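Local structure of ribonucleoside-diphosphate reductase (Pseudomonas aeruginosa, 5IM3) at residues A[171-184]-A[212-226]. The protein probably reduces ribonucleoside diphosphates to the deoxyribonucleotides needed for DNA synthesis, and binds dATP as an allosteric nucleotide. Sequence-based numbering, arbitrary orientation.
Sequences EACEGLAEVDGALI and LVEREPNYSYVTARL
The Tyr-219 ring lies between Val-179 and Leu-212. Val-179 CG1 sits over the centre of one face, a CH-pi contact 4.0 Å from the ring centroid. Leu-212 CB covers the opposite face, toward the rim. Ile-184 CD1 meets the ring edge, 3.6 Å from Tyr-219 CE1. At its far end, Tyr-219 OH accepts a hydrogen bond from Asp-180 N (3.0 Å). Asp-180 is also the N-cap of helix 181-190, its OD1 accepting from Leu-183 N. The contact belongs to the second ATP cone domain, away from the bound dATP. Here the linker between helices 162-173 and 181-190 runs over the start of helix 219-239. Arg-225 reaches the end of helix 162-173 and the type II turn from Cys-173 to Leu-176. Its extended chain (chi2 172°) carries NH1 to two backbone carbonyls, Ala-172 O in the helix and Glu-174 O in the turn. Glu-174 O lies in the guanidinium plane, 2.8 Å from Arg-225 NH1, and the bond is fairly straight (152°). Ala-172 O is tilted from that plane, and its bond is more bent (131°). Leu-176 CD1 rests over one guanidinium face and presses on Val-222 CG2 at a tight 3.5 Å. Arg-225 NH2 donates a hydrogen bond to Gln-293 O, outside the two segments.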
loop_
_atom_site.group_PDB
_atom_site.type_symbol
_atom_site.label_atom_id
_atom_site.label_comp_id
_atom_site.label_asym_id
_atom_site.label_seq_id
_atom_site.Cartn_x
_atom_site.Cartn_y
_atom_site.Cartn_z
ATOM N N GLU A 171 -41.377 -32.572 -36.039
ATOM C CA GLU A 171 -40.357 -33.583 -35.793
ATOM C C GLU A 171 -39.228 -33.048 -34.921
ATOM O O GLU A 171 -38.499 -33.840 -34.316
ATOM C CB GLU A 171 -39.806 -34.104 -37.124
ATOM C CG GLU A 171 -40.840 -34.852 -37.970
ATOM C CD GLU A 171 -40.267 -35.420 -39.260
ATOM O OE1 GLU A 171 -39.131 -35.050 -39.631
ATOM O OE2 GLU A 171 -40.957 -36.242 -39.904
ATOM N N ALA A 172 -39.073 -31.723 -34.835
ATOM C CA ALA A 172 -38.048 -31.136 -33.978
ATOM C C ALA A 172 -38.506 -31.053 -32.525
ATOM O O ALA A 172 -37.717 -31.315 -31.610
ATOM C CB ALA A 172 -37.667 -29.747 -34.490
ATOM N N CYS A 173 -39.767 -30.682 -32.293
ATOM C CA CYS A 173 -40.324 -30.643 -30.945
ATOM C C CYS A 173 -40.725 -32.021 -30.438
ATOM O O CYS A 173 -41.259 -32.126 -29.328
ATOM C CB CYS A 173 -41.541 -29.714 -30.902
ATOM S SG CYS A 173 -41.150 -27.958 -31.080
ATOM N N GLU A 174 -40.480 -33.068 -31.220
ATOM C CA GLU A 174 -40.904 -34.410 -30.853
ATOM C C GLU A 174 -40.201 -34.878 -29.585
ATOM O O GLU A 174 -38.980 -34.758 -29.453
ATOM C CB GLU A 174 -40.611 -35.364 -32.010
ATOM C CG GLU A 174 -41.028 -36.801 -31.771
ATOM C CD GLU A 174 -40.723 -37.686 -32.961
ATOM O OE1 GLU A 174 -40.069 -37.198 -33.907
ATOM O OE2 GLU A 174 -41.137 -38.865 -32.953
ATOM N N GLY A 175 -40.982 -35.411 -28.648
ATOM C CA GLY A 175 -40.430 -36.024 -27.457
ATOM C C GLY A 175 -39.862 -35.069 -26.435
ATOM O O GLY A 175 -39.146 -35.513 -25.533
ATOM N N LEU A 176 -40.156 -33.776 -26.537
ATOM C CA LEU A 176 -39.629 -32.776 -25.620
ATOM C C LEU A 176 -40.774 -32.067 -24.914
ATOM O O LEU A 176 -41.830 -31.831 -25.507
ATOM C CB LEU A 176 -38.753 -31.756 -26.361
ATOM C CG LEU A 176 -37.509 -32.337 -27.034
ATOM C CD1 LEU A 176 -36.775 -31.267 -27.828
ATOM C CD2 LEU A 176 -36.582 -32.971 -26.005
ATOM N N ALA A 177 -40.557 -31.733 -23.645
ATOM C CA ALA A 177 -41.577 -31.121 -22.808
ATOM C C ALA A 177 -41.435 -29.604 -22.804
ATOM O O ALA A 177 -40.347 -29.060 -23.002
ATOM C CB ALA A 177 -41.487 -31.650 -21.376
ATOM N N GLU A 178 -42.558 -28.925 -22.567
ATOM C CA GLU A 178 -42.590 -27.465 -22.468
ATOM C C GLU A 178 -42.000 -26.801 -23.712
ATOM O O GLU A 178 -41.394 -25.731 -23.633
ATOM C CB GLU A 178 -41.865 -26.983 -21.208
ATOM C CG GLU A 178 -42.630 -27.237 -19.917
ATOM C CD GLU A 178 -43.872 -26.369 -19.797
ATOM O OE1 GLU A 178 -43.894 -25.277 -20.405
ATOM O OE2 GLU A 178 -44.828 -26.777 -19.100
ATOM N N VAL A 179 -42.177 -27.430 -24.872
ATOM C CA VAL A 179 -41.789 -26.849 -26.151
ATOM C C VAL A 179 -43.042 -26.668 -26.992
ATOM O O VAL A 179 -43.905 -27.552 -27.037
ATOM C CB VAL A 179 -40.751 -27.718 -26.893
ATOM C CG1 VAL A 179 -39.434 -27.738 -26.127
ATOM C CG2 VAL A 179 -41.282 -29.130 -27.105
ATOM N N ASP A 180 -43.140 -25.519 -27.656
ATOM C CA ASP A 180 -44.340 -25.128 -28.391
ATOM C C ASP A 180 -43.968 -24.930 -29.858
ATOM O O ASP A 180 -43.381 -23.907 -30.225
ATOM C CB ASP A 180 -44.944 -23.861 -27.793
ATOM C CG ASP A 180 -46.353 -23.601 -28.285
ATOM O OD1 ASP A 180 -46.708 -24.106 -29.371
ATOM O OD2 ASP A 180 -47.103 -22.887 -27.585
ATOM N N GLY A 181 -44.324 -25.904 -30.697
ATOM C CA GLY A 181 -43.994 -25.806 -32.110
ATOM C C GLY A 181 -44.690 -24.644 -32.791
ATOM O O GLY A 181 -44.066 -23.871 -33.523
ATOM N N ALA A 182 -45.999 -24.505 -32.561
ATOM C CA ALA A 182 -46.741 -23.403 -33.165
ATOM C C ALA A 182 -46.158 -22.058 -32.750
ATOM O O ALA A 182 -46.088 -21.126 -33.559
ATOM C CB ALA A 182 -48.217 -23.492 -32.781
ATOM N N LEU A 183 -45.724 -21.942 -31.492
ATOM C CA LEU A 183 -45.114 -20.699 -31.030
ATOM C C LEU A 183 -43.886 -20.350 -31.864
ATOM O O LEU A 183 -43.697 -19.190 -32.250
ATOM C CB LEU A 183 -44.744 -20.822 -29.551
ATOM C CG LEU A 183 -44.402 -19.538 -28.794
ATOM C CD1 LEU A 183 -45.648 -18.688 -28.582
ATOM C CD2 LEU A 183 -43.739 -19.865 -27.463
ATOM N N ILE A 184 -43.043 -21.344 -32.159
ATOM C CA ILE A 184 -41.846 -21.092 -32.955
ATOM C C ILE A 184 -42.222 -20.709 -34.380
ATOM O O ILE A 184 -41.618 -19.810 -34.976
ATOM C CB ILE A 184 -40.916 -22.321 -32.933
ATOM C CG1 ILE A 184 -40.472 -22.635 -31.501
ATOM C CG2 ILE A 184 -39.696 -22.084 -33.824
ATOM C CD1 ILE A 184 -39.650 -23.904 -31.382
ATOM N N LEU A 212 -35.122 -19.167 -27.155
ATOM C CA LEU A 212 -36.059 -19.763 -26.216
ATOM C C LEU A 212 -35.390 -20.675 -25.196
ATOM O O LEU A 212 -36.056 -21.097 -24.245
ATOM C CB LEU A 212 -37.128 -20.559 -26.978
ATOM C CG LEU A 212 -38.111 -19.749 -27.826
ATOM C CD1 LEU A 212 -38.897 -20.668 -28.744
ATOM C CD2 LEU A 212 -39.057 -18.950 -26.944
ATOM N N VAL A 213 -34.100 -20.985 -25.359
ATOM C CA VAL A 213 -33.433 -21.855 -24.397
ATOM C C VAL A 213 -33.312 -21.184 -23.036
ATOM O O VAL A 213 -33.178 -21.874 -22.019
ATOM C CB VAL A 213 -32.041 -22.291 -24.902
ATOM C CG1 VAL A 213 -32.135 -22.861 -26.311
ATOM C CG2 VAL A 213 -31.043 -21.137 -24.848
ATOM N N GLU A 214 -33.353 -19.850 -22.988
ATOM C CA GLU A 214 -33.225 -19.146 -21.716
ATOM C C GLU A 214 -34.368 -19.501 -20.773
ATOM O O GLU A 214 -34.156 -19.660 -19.564
ATOM C CB GLU A 214 -33.176 -17.636 -21.956
ATOM C CG GLU A 214 -32.881 -16.816 -20.707
ATOM C CD GLU A 214 -32.719 -15.337 -21.002
ATOM O OE1 GLU A 214 -33.644 -14.561 -20.685
ATOM O OE2 GLU A 214 -31.670 -14.951 -21.559
ATOM N N ARG A 215 -35.584 -19.632 -21.303
ATOM C CA ARG A 215 -36.739 -19.973 -20.482
ATOM C C ARG A 215 -37.031 -21.466 -20.455
ATOM O O ARG A 215 -37.777 -21.919 -19.580
ATOM C CB ARG A 215 -37.982 -19.226 -20.981
ATOM C CG ARG A 215 -37.867 -17.706 -20.925
ATOM C CD ARG A 215 -37.787 -17.168 -19.493
ATOM N NE ARG A 215 -39.082 -17.167 -18.804
ATOM C CZ ARG A 215 -39.429 -17.995 -17.820
ATOM N NH1 ARG A 215 -38.588 -18.920 -17.374
ATOM N NH2 ARG A 215 -40.633 -17.894 -17.271
ATOM N N GLU A 216 -36.464 -22.238 -21.379
ATOM C CA GLU A 216 -36.670 -23.681 -21.391
ATOM C C GLU A 216 -35.507 -24.362 -22.105
ATOM O O GLU A 216 -35.390 -24.264 -23.335
ATOM C CB GLU A 216 -37.997 -24.029 -22.065
ATOM C CG GLU A 216 -38.196 -25.518 -22.325
ATOM C CD GLU A 216 -38.083 -26.347 -21.063
ATOM O OE1 GLU A 216 -38.453 -25.830 -19.991
ATOM O OE2 GLU A 216 -37.617 -27.504 -21.143
ATOM N N PRO A 217 -34.636 -25.072 -21.381
ATOM C CA PRO A 217 -33.425 -25.605 -22.025
ATOM C C PRO A 217 -33.713 -26.587 -23.146
ATOM O O PRO A 217 -32.915 -26.683 -24.088
ATOM C CB PRO A 217 -32.679 -26.274 -20.862
ATOM C CG PRO A 217 -33.737 -26.614 -19.879
ATOM C CD PRO A 217 -34.744 -25.505 -19.977
ATOM N N ASN A 218 -34.832 -27.311 -23.088
ATOM C CA ASN A 218 -35.118 -28.316 -24.106
ATOM C C ASN A 218 -35.158 -27.727 -25.510
ATOM O O ASN A 218 -35.061 -28.480 -26.485
ATOM C CB ASN A 218 -36.439 -29.021 -23.800
ATOM C CG ASN A 218 -36.305 -30.047 -22.693
ATOM O OD1 ASN A 218 -35.275 -30.707 -22.567
ATOM N ND2 ASN A 218 -37.346 -30.186 -21.884
ATOM N N TYR A 219 -35.290 -26.407 -25.641
ATOM C CA TYR A 219 -35.205 -25.792 -26.960
ATOM C C TYR A 219 -33.825 -25.943 -27.580
ATOM O O TYR A 219 -33.696 -25.835 -28.804
ATOM C CB TYR A 219 -35.580 -24.314 -26.879
ATOM C CG TYR A 219 -37.068 -24.093 -26.786
ATOM C CD1 TYR A 219 -37.883 -24.272 -27.893
ATOM C CD2 TYR A 219 -37.660 -23.716 -25.592
ATOM C CE1 TYR A 219 -39.247 -24.078 -27.810
ATOM C CE2 TYR A 219 -39.023 -23.519 -25.503
ATOM C CZ TYR A 219 -39.810 -23.701 -26.617
ATOM O OH TYR A 219 -41.166 -23.511 -26.544
ATOM N N SER A 220 -32.790 -26.182 -26.770
ATOM C CA SER A 220 -31.473 -26.463 -27.329
ATOM C C SER A 220 -31.527 -27.666 -28.260
ATOM O O SER A 220 -30.950 -27.643 -29.354
ATOM C CB SER A 220 -30.461 -26.692 -26.207
ATOM O OG SER A 220 -29.203 -27.095 -26.728
ATOM N N TYR A 221 -32.221 -28.729 -27.846
ATOM C CA TYR A 221 -32.417 -29.869 -28.736
ATOM C C TYR A 221 -33.212 -29.461 -29.967
ATOM O O TYR A 221 -32.890 -29.869 -31.088
ATOM C CB TYR A 221 -33.126 -31.003 -27.997
ATOM C CG TYR A 221 -32.425 -31.471 -26.742
ATOM C CD1 TYR A 221 -31.264 -32.229 -26.811
ATOM C CD2 TYR A 221 -32.935 -31.165 -25.488
ATOM C CE1 TYR A 221 -30.623 -32.662 -25.665
ATOM C CE2 TYR A 221 -32.303 -31.593 -24.336
ATOM C CZ TYR A 221 -31.149 -32.341 -24.431
ATOM O OH TYR A 221 -30.520 -32.768 -23.285
ATOM N N VAL A 222 -34.256 -28.648 -29.777
ATOM C CA VAL A 222 -35.055 -28.181 -30.906
ATOM C C VAL A 222 -34.198 -27.359 -31.856
ATOM O O VAL A 222 -34.319 -27.471 -33.082
ATOM C CB VAL A 222 -36.267 -27.371 -30.405
ATOM C CG1 VAL A 222 -37.114 -26.893 -31.581
ATOM C CG2 VAL A 222 -37.104 -28.194 -29.432
ATOM N N THR A 223 -33.330 -26.510 -31.305
ATOM C CA THR A 223 -32.470 -25.683 -32.144
ATOM C C THR A 223 -31.542 -26.542 -32.993
ATOM O O THR A 223 -31.352 -26.272 -34.185
ATOM C CB THR A 223 -31.663 -24.722 -31.271
ATOM O OG1 THR A 223 -32.546 -24.015 -30.390
ATOM C CG2 THR A 223 -30.912 -23.720 -32.131
ATOM N N ALA A 224 -30.962 -27.588 -32.399
ATOM C CA ALA A 224 -30.067 -28.465 -33.148
ATOM C C ALA A 224 -30.818 -29.219 -34.238
ATOM O O ALA A 224 -30.314 -29.371 -35.357
ATOM C CB ALA A 224 -29.381 -29.447 -32.199
ATOM N N ARG A 225 -32.026 -29.699 -33.932
ATOM C CA ARG A 225 -32.782 -30.469 -34.913
ATOM C C ARG A 225 -33.190 -29.612 -36.103
ATOM O O ARG A 225 -33.268 -30.118 -37.229
ATOM C CB ARG A 225 -34.004 -31.096 -34.247
ATOM C CG ARG A 225 -33.639 -32.102 -33.171
ATOM C CD ARG A 225 -34.851 -32.564 -32.395
ATOM N NE ARG A 225 -34.472 -33.300 -31.194
ATOM C CZ ARG A 225 -35.336 -33.854 -30.349
ATOM N NH1 ARG A 225 -36.644 -33.764 -30.568
ATOM N NH2 ARG A 225 -34.891 -34.500 -29.283
ATOM N N LEU A 226 -33.439 -28.321 -35.883
ATOM C CA LEU A 226 -33.754 -27.430 -36.993
ATOM C C LEU A 226 -32.528 -27.176 -37.861
ATOM O O LEU A 226 -32.614 -27.214 -39.095
ATOM C CB LEU A 226 -34.325 -26.115 -36.460
ATOM C CG LEU A 226 -35.661 -26.235 -35.718
ATOM C CD1 LEU A 226 -36.029 -24.923 -35.039
ATOM C CD2 LEU A 226 -36.766 -26.676 -36.667
#